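Local structure of nigritoxine (5M41) at residues 531-534 against 535-539; 550-553 against 554-558; 44-47 against 48-52; 177-180 against 181-185. The protein is a bacterial toxin of Vibrio nigripulchritudo that acts on crustaceans and insects. All blocks are in the same frame, centred on the assembly; numbering follows the deposited sequence.

Contact 1 (531-534 against 535-539)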
loop_
_atom_site.group_PDB
_atom_site.type_symbol
_atom_site.label_atom_id
_atom_site.label_comp_id
_atom_site.label_asym_id
_atom_site.label_seq_id
_atom_site.Cartn_x
_atom_site.Cartn_y
_atom_site.Cartn_z
ATOM N N PHE A 531 3.409 37.587 12.564
ATOM C CA PHE A 531 1.980 37.925 12.388
ATOM C C PHE A 531 1.672 39.288 13.044
ATOM O O PHE A 531 2.449 39.778 13.877
ATOM C CB PHE A 531 1.082 36.811 12.962
ATOM C CG PHE A 531 1.174 36.673 14.461
ATOM C CD1 PHE A 531 0.177 37.221 15.288
ATOM C CD2 PHE A 531 2.267 36.024 15.052
ATOM C CE1 PHE A 531 0.265 37.114 16.668
ATOM C CE2 PHE A 531 2.360 35.910 16.435
ATOM C CZ PHE A 531 1.357 36.454 17.244
ATOM N N LEU A 532 0.565 39.909 12.637
ATOM C CA LEU A 532 0.149 41.219 13.160
ATOM C C LEU A 532 -0.831 41.031 14.312
ATOM O O LEU A 532 -1.742 40.232 14.211
ATOM C CB LEU A 532 -0.512 42.070 12.061
ATOM C CG LEU A 532 0.296 42.550 10.845
ATOM C CD1 LEU A 532 -0.575 43.427 9.951
ATOM C CD2 LEU A 532 1.581 43.286 11.224
ATOM N N ASP A 533 -0.620 41.740 15.417
ATOM C CA ASP A 533 -1.608 41.735 16.502
ATOM C C ASP A 533 -2.700 42.795 16.202
ATOM O O ASP A 533 -2.689 43.421 15.122
ATOM C CB ASP A 533 -0.928 41.940 17.877
ATOM C CG ASP A 533 -0.308 43.323 18.046
ATOM O OD1 ASP A 533 -0.615 44.258 17.267
ATOM O OD2 ASP A 533 0.521 43.486 18.965
ATOM N N ASN A 534 -3.616 42.995 17.154
ATOM C CA ASN A 534 -4.744 43.930 17.019
ATOM C C ASN A 534 -4.332 45.363 16.689
ATOM O O ASN A 534 -5.117 46.119 16.101
ATOM C CB ASN A 534 -5.559 43.972 18.314
ATOM C CG ASN A 534 -6.514 42.815 18.437
ATOM O OD1 ASN A 534 -6.837 42.140 17.454
ATOM N ND2 ASN A 534 -6.994 42.582 19.654
ATOM N N ASN A 535 -3.112 45.716 17.084
ATOM C CA ASN A 535 -2.596 47.054 16.929
ATOM C C ASN A 535 -1.635 47.271 15.758
ATOM O O ASN A 535 -1.034 48.352 15.635
ATOM C CB ASN A 535 -1.945 47.498 18.243
ATOM C CG ASN A 535 -2.923 47.489 19.400
ATOM O OD1 ASN A 535 -2.659 46.881 20.438
ATOM N ND2 ASN A 535 -4.070 48.136 19.217
ATOM N N GLY A 536 -1.496 46.261 14.908
ATOM C CA GLY A 536 -0.583 46.320 13.774
ATOM C C GLY A 536 0.883 46.109 14.114
ATOM O O GLY A 536 1.746 46.371 13.283
ATOM N N GLN A 537 1.182 45.647 15.326
ATOM C CA GLN A 537 2.565 45.361 15.717
ATOM C C GLN A 537 2.944 43.964 15.190
ATOM O O GLN A 537 2.134 43.051 15.220
ATOM C CB GLN A 537 2.736 45.403 17.246
ATOM C CG GLN A 537 2.204 46.654 17.952
ATOM C CD GLN A 537 3.118 47.850 17.796
ATOM O OE1 GLN A 537 4.333 47.704 17.710
ATOM N NE2 GLN A 537 2.540 49.040 17.763
ATOM N N THR A 538 4.172 43.807 14.709
ATOM C CA THR A 538 4.629 42.492 14.275
ATOM C C THR A 538 5.013 41.677 15.492
ATOM O O THR A 538 5.816 42.109 16.302
ATOM C CB THR A 538 5.800 42.571 13.284
ATOM O OG1 THR A 538 5.375 43.277 12.118
ATOM C CG2 THR A 538 6.259 41.150 12.856
ATOM N N LYS A 539 4.384 40.519 15.629
ATOM C CA LYS A 539 4.690 39.554 16.678
ATOM C C LYS A 539 5.228 38.261 16.032
ATOM O O LYS A 539 5.151 38.089 14.813
ATOM C CB LYS A 539 3.423 39.232 17.478
ATOM C CG LYS A 539 2.762 40.419 18.190
ATOM C CD LYS A 539 3.496 40.750 19.475
ATOM C CE LYS A 539 2.659 41.647 20.375
ATOM N NZ LYS A 539 3.512 42.317 21.401
#

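Contact 2 (550-553 against 554-558)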
loop_
_atom_site.group_PDB
_atom_site.type_symbol
_atom_site.label_atom_id
_atom_site.label_comp_id
_atom_site.label_asym_id
_atom_site.label_seq_id
_atom_site.Cartn_x
_atom_site.Cartn_y
_atom_site.Cartn_z
ATOM N N PHE A 550 9.091 20.159 10.517
ATOM C CA PHE A 550 9.657 19.096 9.670
ATOM C C PHE A 550 9.212 19.304 8.220
ATOM O O PHE A 550 10.026 19.273 7.308
ATOM C CB PHE A 550 9.257 17.700 10.192
ATOM C CG PHE A 550 9.794 16.553 9.363
ATOM C CD1 PHE A 550 11.092 16.096 9.537
ATOM C CD2 PHE A 550 8.983 15.923 8.416
ATOM C CE1 PHE A 550 11.577 15.025 8.796
ATOM C CE2 PHE A 550 9.464 14.854 7.672
ATOM C CZ PHE A 550 10.768 14.410 7.861
ATOM N N ASP A 551 7.917 19.543 8.019
ATOM C CA ASP A 551 7.390 19.776 6.682
ATOM C C ASP A 551 7.990 21.075 6.085
ATOM O O ASP A 551 8.406 21.110 4.917
ATOM C CB ASP A 551 5.858 19.807 6.739
ATOM C CG ASP A 551 5.219 20.098 5.396
ATOM O OD1 ASP A 551 5.402 19.320 4.441
ATOM O OD2 ASP A 551 4.509 21.111 5.289
ATOM N N PHE A 552 8.068 22.135 6.891
ATOM C CA PHE A 552 8.710 23.357 6.412
ATOM C C PHE A 552 10.145 23.091 5.971
ATOM O O PHE A 552 10.581 23.557 4.912
ATOM C CB PHE A 552 8.697 24.463 7.461
ATOM C CG PHE A 552 9.612 25.611 7.127
ATOM C CD1 PHE A 552 9.205 26.601 6.245
ATOM C CD2 PHE A 552 10.878 25.697 7.689
ATOM C CE1 PHE A 552 10.041 27.657 5.924
ATOM C CE2 PHE A 552 11.731 26.748 7.374
ATOM C CZ PHE A 552 11.308 27.734 6.490
ATOM N N ARG A 553 10.869 22.336 6.789
ATOM C CA ARG A 553 12.279 22.067 6.520
ATOM C C ARG A 553 12.483 21.258 5.252
ATOM O O ARG A 553 13.480 21.443 4.570
ATOM C CB ARG A 553 12.944 21.388 7.710
ATOM C CG ARG A 553 13.304 22.345 8.839
ATOM C CD ARG A 553 13.961 21.567 9.960
ATOM N NE ARG A 553 14.450 22.399 11.052
ATOM C CZ ARG A 553 15.600 23.073 11.052
ATOM N NH1 ARG A 553 16.415 23.071 9.990
ATOM N NH2 ARG A 553 15.934 23.775 12.130
ATOM N N LEU A 554 11.543 20.360 4.950
ATOM C CA LEU A 554 11.545 19.620 3.685
ATOM C C LEU A 554 11.197 20.541 2.509
ATOM O O LEU A 554 11.876 20.534 1.488
ATOM C CB LEU A 554 10.548 18.443 3.714
ATOM C CG LEU A 554 10.903 17.117 4.427
ATOM C CD1 LEU A 554 9.738 16.141 4.276
ATOM C CD2 LEU A 554 12.183 16.500 3.880
ATOM N N GLN A 555 10.126 21.313 2.658
ATOM C CA GLN A 555 9.666 22.225 1.606
ATOM C C GLN A 555 10.762 23.240 1.251
ATOM O O GLN A 555 10.962 23.553 0.086
ATOM C CB GLN A 555 8.400 22.939 2.080
ATOM C CG GLN A 555 7.572 23.609 0.992
ATOM C CD GLN A 555 6.375 24.332 1.569
ATOM O OE1 GLN A 555 6.408 25.545 1.752
ATOM N NE2 GLN A 555 5.333 23.583 1.907
ATOM N N HIS A 556 11.496 23.710 2.252
ATOM C CA HIS A 556 12.619 24.639 2.040
ATOM C C HIS A 556 13.970 24.041 2.328
ATOM O O HIS A 556 14.896 24.715 2.852
ATOM C CB HIS A 556 12.358 25.916 2.815
ATOM C CG HIS A 556 11.172 26.664 2.291
ATOM N ND1 HIS A 556 11.270 27.522 1.269
ATOM C CD2 HIS A 556 9.820 26.576 2.609
ATOM C CE1 HIS A 556 10.036 28.003 0.969
ATOM N NE2 HIS A 556 9.157 27.424 1.793
ATOM N N LYS A 557 14.112 22.776 1.927
ATOM C CA LYS A 557 15.301 21.969 2.281
ATOM C C LYS A 557 16.625 22.502 1.751
ATOM O O LYS A 557 17.662 22.207 2.321
ATOM C CB LYS A 557 15.126 20.500 1.853
ATOM C CG LYS A 557 14.927 20.303 0.358
ATOM C CD LYS A 557 15.039 18.815 0.051
ATOM C CE LYS A 557 15.039 18.555 -1.443
ATOM N NZ LYS A 557 15.235 17.093 -1.690
ATOM N N ASP A 558 16.579 23.293 0.677
ATOM C CA ASP A 558 17.788 23.830 0.033
ATOM C C ASP A 558 18.329 25.143 0.605
ATOM O O ASP A 558 19.438 25.543 0.267
ATOM C CB ASP A 558 17.541 24.016 -1.471
ATOM C CG ASP A 558 17.100 22.732 -2.157
ATOM O OD1 ASP A 558 17.768 21.692 -1.963
ATOM O OD2 ASP A 558 16.086 22.762 -2.892
#

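Contact 3 (44-47 against 48-52)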
loop_
_atom_site.group_PDB
_atom_site.type_symbol
_atom_site.label_atom_id
_atom_site.label_comp_id
_atom_site.label_asym_id
_atom_site.label_seq_id
_atom_site.Cartn_x
_atom_site.Cartn_y
_atom_site.Cartn_z
ATOM N N ALA A 44 -22.909 -28.736 -4.650
ATOM C CA ALA A 44 -24.290 -28.281 -4.851
ATOM C C ALA A 44 -25.323 -29.412 -4.654
ATOM O O ALA A 44 -26.348 -29.229 -3.972
ATOM C CB ALA A 44 -24.464 -27.643 -6.229
ATOM N N ILE A 45 -25.061 -30.560 -5.271
ATOM C CA ILE A 45 -25.914 -31.739 -5.111
ATOM C C ILE A 45 -26.005 -32.135 -3.633
ATOM O O ILE A 45 -27.113 -32.320 -3.099
ATOM C CB ILE A 45 -25.419 -32.934 -5.942
ATOM C CG1 ILE A 45 -25.501 -32.609 -7.433
ATOM C CG2 ILE A 45 -26.291 -34.170 -5.689
ATOM C CD1 ILE A 45 -24.665 -33.556 -8.289
ATOM N N ILE A 46 -24.846 -32.268 -2.985
ATOM C CA ILE A 46 -24.786 -32.560 -1.549
ATOM C C ILE A 46 -25.668 -31.598 -0.748
ATOM O O ILE A 46 -26.443 -32.034 0.103
ATOM C CB ILE A 46 -23.349 -32.531 -0.996
ATOM C CG1 ILE A 46 -22.570 -33.772 -1.469
ATOM C CG2 ILE A 46 -23.378 -32.539 0.528
ATOM C CD1 ILE A 46 -21.048 -33.617 -1.441
ATOM N N GLU A 47 -25.574 -30.301 -1.029
ATOM C CA GLU A 47 -26.415 -29.352 -0.329
ATOM C C GLU A 47 -27.904 -29.674 -0.505
ATOM O O GLU A 47 -28.675 -29.628 0.461
ATOM C CB GLU A 47 -26.087 -27.912 -0.722
ATOM C CG GLU A 47 -26.971 -26.834 -0.107
ATOM C CD GLU A 47 -26.944 -26.786 1.425
ATOM O OE1 GLU A 47 -26.039 -27.362 2.071
ATOM O OE2 GLU A 47 -27.849 -26.152 1.989
ATOM N N VAL A 48 -28.318 -29.993 -1.727
ATOM C CA VAL A 48 -29.737 -30.205 -2.002
ATOM C C VAL A 48 -30.211 -31.525 -1.374
ATOM O O VAL A 48 -31.296 -31.583 -0.796
ATOM C CB VAL A 48 -30.069 -30.073 -3.513
ATOM C CG1 VAL A 48 -31.516 -30.447 -3.811
ATOM C CG2 VAL A 48 -29.769 -28.654 -3.983
ATOM N N LEU A 49 -29.386 -32.566 -1.454
ATOM C CA LEU A 49 -29.687 -33.796 -0.733
ATOM C C LEU A 49 -29.851 -33.559 0.777
ATOM O O LEU A 49 -30.784 -34.110 1.355
ATOM C CB LEU A 49 -28.660 -34.897 -0.999
ATOM C CG LEU A 49 -28.453 -35.341 -2.447
ATOM C CD1 LEU A 49 -27.354 -36.386 -2.492
ATOM C CD2 LEU A 49 -29.737 -35.894 -3.063
ATOM N N SER A 50 -28.989 -32.744 1.409
ATOM C CA SER A 50 -29.144 -32.427 2.841
ATOM C C SER A 50 -30.502 -31.793 3.118
ATOM O O SER A 50 -31.162 -32.109 4.110
ATOM C CB SER A 50 -28.058 -31.477 3.358
ATOM O OG SER A 50 -26.777 -32.027 3.116
ATOM N N GLN A 51 -30.917 -30.896 2.235
ATOM C CA GLN A 51 -32.200 -30.245 2.397
ATOM C C GLN A 51 -33.358 -31.242 2.233
ATOM O O GLN A 51 -34.318 -31.229 3.017
ATOM C CB GLN A 51 -32.326 -29.029 1.482
ATOM C CG GLN A 51 -33.592 -28.223 1.739
ATOM C CD GLN A 51 -33.717 -26.992 0.855
ATOM O OE1 GLN A 51 -34.754 -26.319 0.855
ATOM N NE2 GLN A 51 -32.672 -26.695 0.094
ATOM N N ILE A 52 -33.245 -32.127 1.244
ATOM C CA ILE A 52 -34.249 -33.174 1.042
ATOM C C ILE A 52 -34.327 -34.066 2.287
ATOM O O ILE A 52 -35.420 -34.384 2.767
ATOM C CB ILE A 52 -33.966 -34.043 -0.208
ATOM C CG1 ILE A 52 -34.179 -33.241 -1.494
ATOM C CG2 ILE A 52 -34.875 -35.275 -0.219
ATOM C CD1 ILE A 52 -33.557 -33.880 -2.718
#

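Contact 4 (177-180 against 181-185)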
loop_
_atom_site.group_PDB
_atom_site.type_symbol
_atom_site.label_atom_id
_atom_site.label_comp_id
_atom_site.label_asym_id
_atom_site.label_seq_id
_atom_site.Cartn_x
_atom_site.Cartn_y
_atom_site.Cartn_z
ATOM N N LEU A 177 -23.079 -38.352 -11.899
ATOM C CA LEU A 177 -23.972 -37.220 -12.130
ATOM C C LEU A 177 -23.231 -35.891 -12.296
ATOM O O LEU A 177 -23.529 -35.130 -13.218
ATOM C CB LEU A 177 -25.034 -37.132 -11.030
ATOM C CG LEU A 177 -26.055 -35.985 -11.064
ATOM C CD1 LEU A 177 -26.865 -35.951 -12.381
ATOM C CD2 LEU A 177 -26.968 -36.035 -9.845
ATOM N N SER A 178 -22.287 -35.593 -11.405
ATOM C CA SER A 178 -21.687 -34.266 -11.453
ATOM C C SER A 178 -20.919 -34.068 -12.757
ATOM O O SER A 178 -20.900 -32.983 -13.294
ATOM C CB SER A 178 -20.847 -33.985 -10.197
ATOM O OG SER A 178 -19.689 -34.813 -10.166
ATOM N N LYS A 179 -20.363 -35.144 -13.312
ATOM C CA LYS A 179 -19.650 -35.074 -14.583
ATOM C C LYS A 179 -20.645 -34.710 -15.696
ATOM O O LYS A 179 -20.371 -33.840 -16.518
ATOM C CB LYS A 179 -18.999 -36.432 -14.887
ATOM C CG LYS A 179 -18.284 -36.546 -16.237
ATOM C CD LYS A 179 -17.204 -37.643 -16.167
ATOM C CE LYS A 179 -16.118 -37.505 -17.233
ATOM N NZ LYS A 179 -16.671 -37.566 -18.612
ATOM N N ILE A 180 -21.786 -35.397 -15.720
ATOM C CA ILE A 180 -22.788 -35.184 -16.769
ATOM C C ILE A 180 -23.305 -33.753 -16.694
ATOM O O ILE A 180 -23.544 -33.139 -17.726
ATOM C CB ILE A 180 -23.981 -36.198 -16.713
ATOM C CG1 ILE A 180 -23.535 -37.678 -16.823
ATOM C CG2 ILE A 180 -25.036 -35.917 -17.809
ATOM C CD1 ILE A 180 -22.541 -37.961 -17.918
ATOM N N LEU A 181 -23.516 -33.238 -15.483
ATOM C CA LEU A 181 -23.989 -31.841 -15.316
ATOM C C LEU A 181 -23.000 -30.815 -15.841
ATOM O O LEU A 181 -23.392 -29.826 -16.473
ATOM C CB LEU A 181 -24.317 -31.542 -13.846
ATOM C CG LEU A 181 -25.598 -32.201 -13.312
ATOM C CD1 LEU A 181 -25.531 -32.325 -11.793
ATOM C CD2 LEU A 181 -26.847 -31.427 -13.714
ATOM N N VAL A 182 -21.726 -31.038 -15.562
ATOM C CA VAL A 182 -20.649 -30.184 -16.116
ATOM C C VAL A 182 -20.685 -30.235 -17.635
ATOM O O VAL A 182 -20.638 -29.181 -18.296
ATOM C CB VAL A 182 -19.262 -30.618 -15.594
ATOM C CG1 VAL A 182 -18.112 -30.005 -16.424
ATOM C CG2 VAL A 182 -19.138 -30.228 -14.118
ATOM N N GLU A 183 -20.807 -31.443 -18.194
ATOM C CA GLU A 183 -20.792 -31.563 -19.660
ATOM C C GLU A 183 -22.058 -30.938 -20.245
ATOM O O GLU A 183 -22.012 -30.371 -21.313
ATOM C CB GLU A 183 -20.620 -33.037 -20.105
ATOM C CG GLU A 183 -19.192 -33.547 -19.877
ATOM C CD GLU A 183 -19.072 -35.069 -19.722
ATOM O OE1 GLU A 183 -20.041 -35.760 -19.339
ATOM O OE2 GLU A 183 -17.958 -35.581 -19.927
ATOM N N ARG A 184 -23.186 -31.055 -19.546
ATOM C CA ARG A 184 -24.426 -30.402 -20.005
ATOM C C ARG A 184 -24.311 -28.872 -20.039
ATOM O O ARG A 184 -24.719 -28.238 -21.001
ATOM C CB ARG A 184 -25.643 -30.878 -19.166
ATOM C CG ARG A 184 -26.899 -30.027 -19.338
ATOM C CD ARG A 184 -27.472 -30.067 -20.752
ATOM N NE ARG A 184 -28.366 -28.937 -20.934
ATOM C CZ ARG A 184 -29.193 -28.772 -21.954
ATOM N NH1 ARG A 184 -29.245 -29.660 -22.944
ATOM N NH2 ARG A 184 -29.951 -27.681 -21.991
ATOM N N LEU A 185 -23.733 -28.277 -19.000
ATOM C CA LEU A 185 -23.558 -26.831 -18.962
ATOM C C LEU A 185 -22.616 -26.383 -20.100
ATOM O O LEU A 185 -22.879 -25.401 -20.796
ATOM C CB LEU A 185 -23.053 -26.397 -17.567
ATOM C CG LEU A 185 -22.687 -24.923 -17.369
ATOM C CD1 LEU A 185 -23.919 -24.063 -17.699
ATOM C CD2 LEU A 185 -22.149 -24.621 -15.963
#

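Contact 1 (531-534 against 535-539)
Phe531 and Lys539 face each other as an antiparallel hydrogen-bonded pair, joined by Phe531 N to Lys539 O and by a bond of 2.7 Å from Lys539 N to Phe531 O. Beyond them, Asp533 N donates to Gln537 O (3.1 Å) and Gly536 N to Asp533 O, which closes a type I turn over Asp533 to Gly536. The two backbone bonds of Asp533, through its N and its O, make this a 3:5 hairpin with a G1 bulge, and glycine suits the bulge because its phi is positive (78°). Side-chain bonding centres on Asp533. With CG between the backbone N and the carbonyl carbon (chi1 67°), the carboxylate bends over the turn, and Asp533 OD1 takes Asn535 N at 2.9 Å and Gln537 N at 3.0 Å from opposite faces of its plane; the first closes an Asx turn. Asp533 OD2 lies 4.0 Å from Lys539 NZ, an attraction short of a salt bridge, while Lys539 CE comes to 3.2 Å from the same oxygen. Of the nonbonded contacts, Lys539 CB sits over one face of the Phe531 ring, 3.8 Å from its centroid, as a CH-pi contact. Leu532 and Thr538, a non-hydrogen-bonded pair, meet on the other face of the sheet, CD2 beside OG1. The hairpin links strand 523-532 to the outermost strand 538-542 of a four-stranded antiparallel sheet, where Arg541 makes a cation-pi contact with Phe531.

Contact 2 (550-553 against 554-558)
Leu554 meets Phe550 one helical turn back: its N bonds to Phe550 O at 3.0 Å, and its CD1 comes to 3.6 Å from CE2 of the ring, with CG offset over one ring face. A branched aliphatic chain fits here, since Pro579 and Phe689 pack on it from outside. Gln555 N donates to Asp551 O (2.8 Å). The amide at the end of its extended chain turns elsewhere, NE2 bonding to Ile499 O, just as Asp551 OD2 bonds to Tyr498 OH, so both polar ends are served by strand 496-500. His556 is the first residue to depart from helical phi/psi, yet its N still bonds to Phe552 O at 2.8 Å. Its CG is anti to the carbonyl carbon (chi1 -66°), which swings the imidazole back towards Phe552: His556 CD2 lies 3.5 Å from Phe552 CE1, and the two rings meet obliquely, their planes 32° apart. NE2 is held by Val497 O and only weakly by Gln555 OE1. Lys557 N reaches back to Leu554 O at 3.2 Å, a tighter turn than the preceding ones, and its long extended chain carries NZ to a salt bridge with Glu696. Such a shift from i+4 to i+3 bonding is typical of the C-terminal end of an alpha-helix, here helix 546-555, fastened by its side chains to the neighbouring beta-sheet.

Contact 3 (44-47 against 48-52)
Ile45 and Leu49, one turn apart, make the close-packed flank of this stretch of helix 34-54. Their side chains lie alongside one another and point the same way, Ile45 CG2 being 4.0 Å from Leu49 CD1, and Leu49 CG rests 3.4 Å from Ile45 O. CG2 reaches its neighbour because it is anti to the backbone N, while CG1, beside that N (chi1 -64°), carries CD1 to Leu177 and Leu181 of helix 177-191. Helix 62-67 covers this side, Leu67 touching Ile45 and Tyr64 touching Leu49. Val48, also buried, sets CG2 3.5 Å from Ala44 O, its branching at CB placing a methyl beside the backbone. The partly exposed flank is sparser. Gln51 stretches out with CB 3.8 Å from Glu47 O, and Glu47 bends at chi2 (60°), its OE1 making a long, weak ion pair with Arg216. Along both flanks run the regular bonds, from Leu49 N to Ile45 O at 2.8 Å and from Gln51 N to Glu47 O at 3.1 Å. Ser50 OG lies 3.0 Å from Ile46 O and has a weak bond to Tyr64 OH, so this small buried hydroxyl has polar company. The chemistry is consistent with an amphipathic helix: aliphatic contact supplements the backbone bonds on the buried flank, weak ion pairing on the polar one.

Contact 4 (177-180 against 181-185)
Lys179 and Glu183 form a salt bridge one turn apart, NZ to OE2 at 2.7 Å. Lys179 leaves the backbone with CG anti to N (chi1 176°), stays extended, and bends at its last torsion (chi4 -60°), which turns the amine towards the acid. Glu183 starts differently, with CG anti to the carbonyl carbon and beside the backbone N, and is extended from there; NZ meets its OE2 on the syn side, 27° out of the carboxylate plane. Two long, flexible chains of opposite charge suit this outer flank, and Lys34 adds a long, weak ion pair at OE2. Glu183 OE1 touches Ile180 CD1 at 3.6 Å. This i to i+4 pairing is the classic intrahelical salt bridge, set in the first turns of helix 177-191, the far end of which carries Val189, a ligand of the bound magnesium ion. On the buried flank Leu177 and Leu181 adopt different rotamers: CG of Leu177 is anti to its N and CG of Leu181 is beside it, with Leu177 CG lying 3.8 Å from Leu181 CD1. Leucine suits both places, Leu181 touching Leu103 and Leu177 touching Ile172. Val182 presses CG2 to 3.4 Å from Ser178 O, and Arg184, whose N bonds to Ile180 O at 2.8 Å, bends at chi2 and carries its guanidinium away to a salt bridge with Glu135 and to Thr84 OG1.

Overall arrangement
Contact 1 is a surface hairpin tip, whereas contacts 2, 3 and 4 are mostly buried turns of helix. Contacts 3 and 4 are neighbours, their centres about 16 Å apart: helices 34-54 and 177-191 meet where Ile45 CD1 packs 3.7 Å from Leu177 CD2 and also against Leu181, so their aliphatic flanks pack against each other. Contacts 1 and 2 lie on the other side of the chain's centre, on strand 538-542 and the helix that follows it, with nearest atoms about 14 Å apart. The tip depends on backbone and carboxylate bonds, contact 2 on aromatic packing and buried polar ends, and contacts 3 and 4 on aliphatic packing with polar outer flanks, bridged by a salt bridge in contact 4.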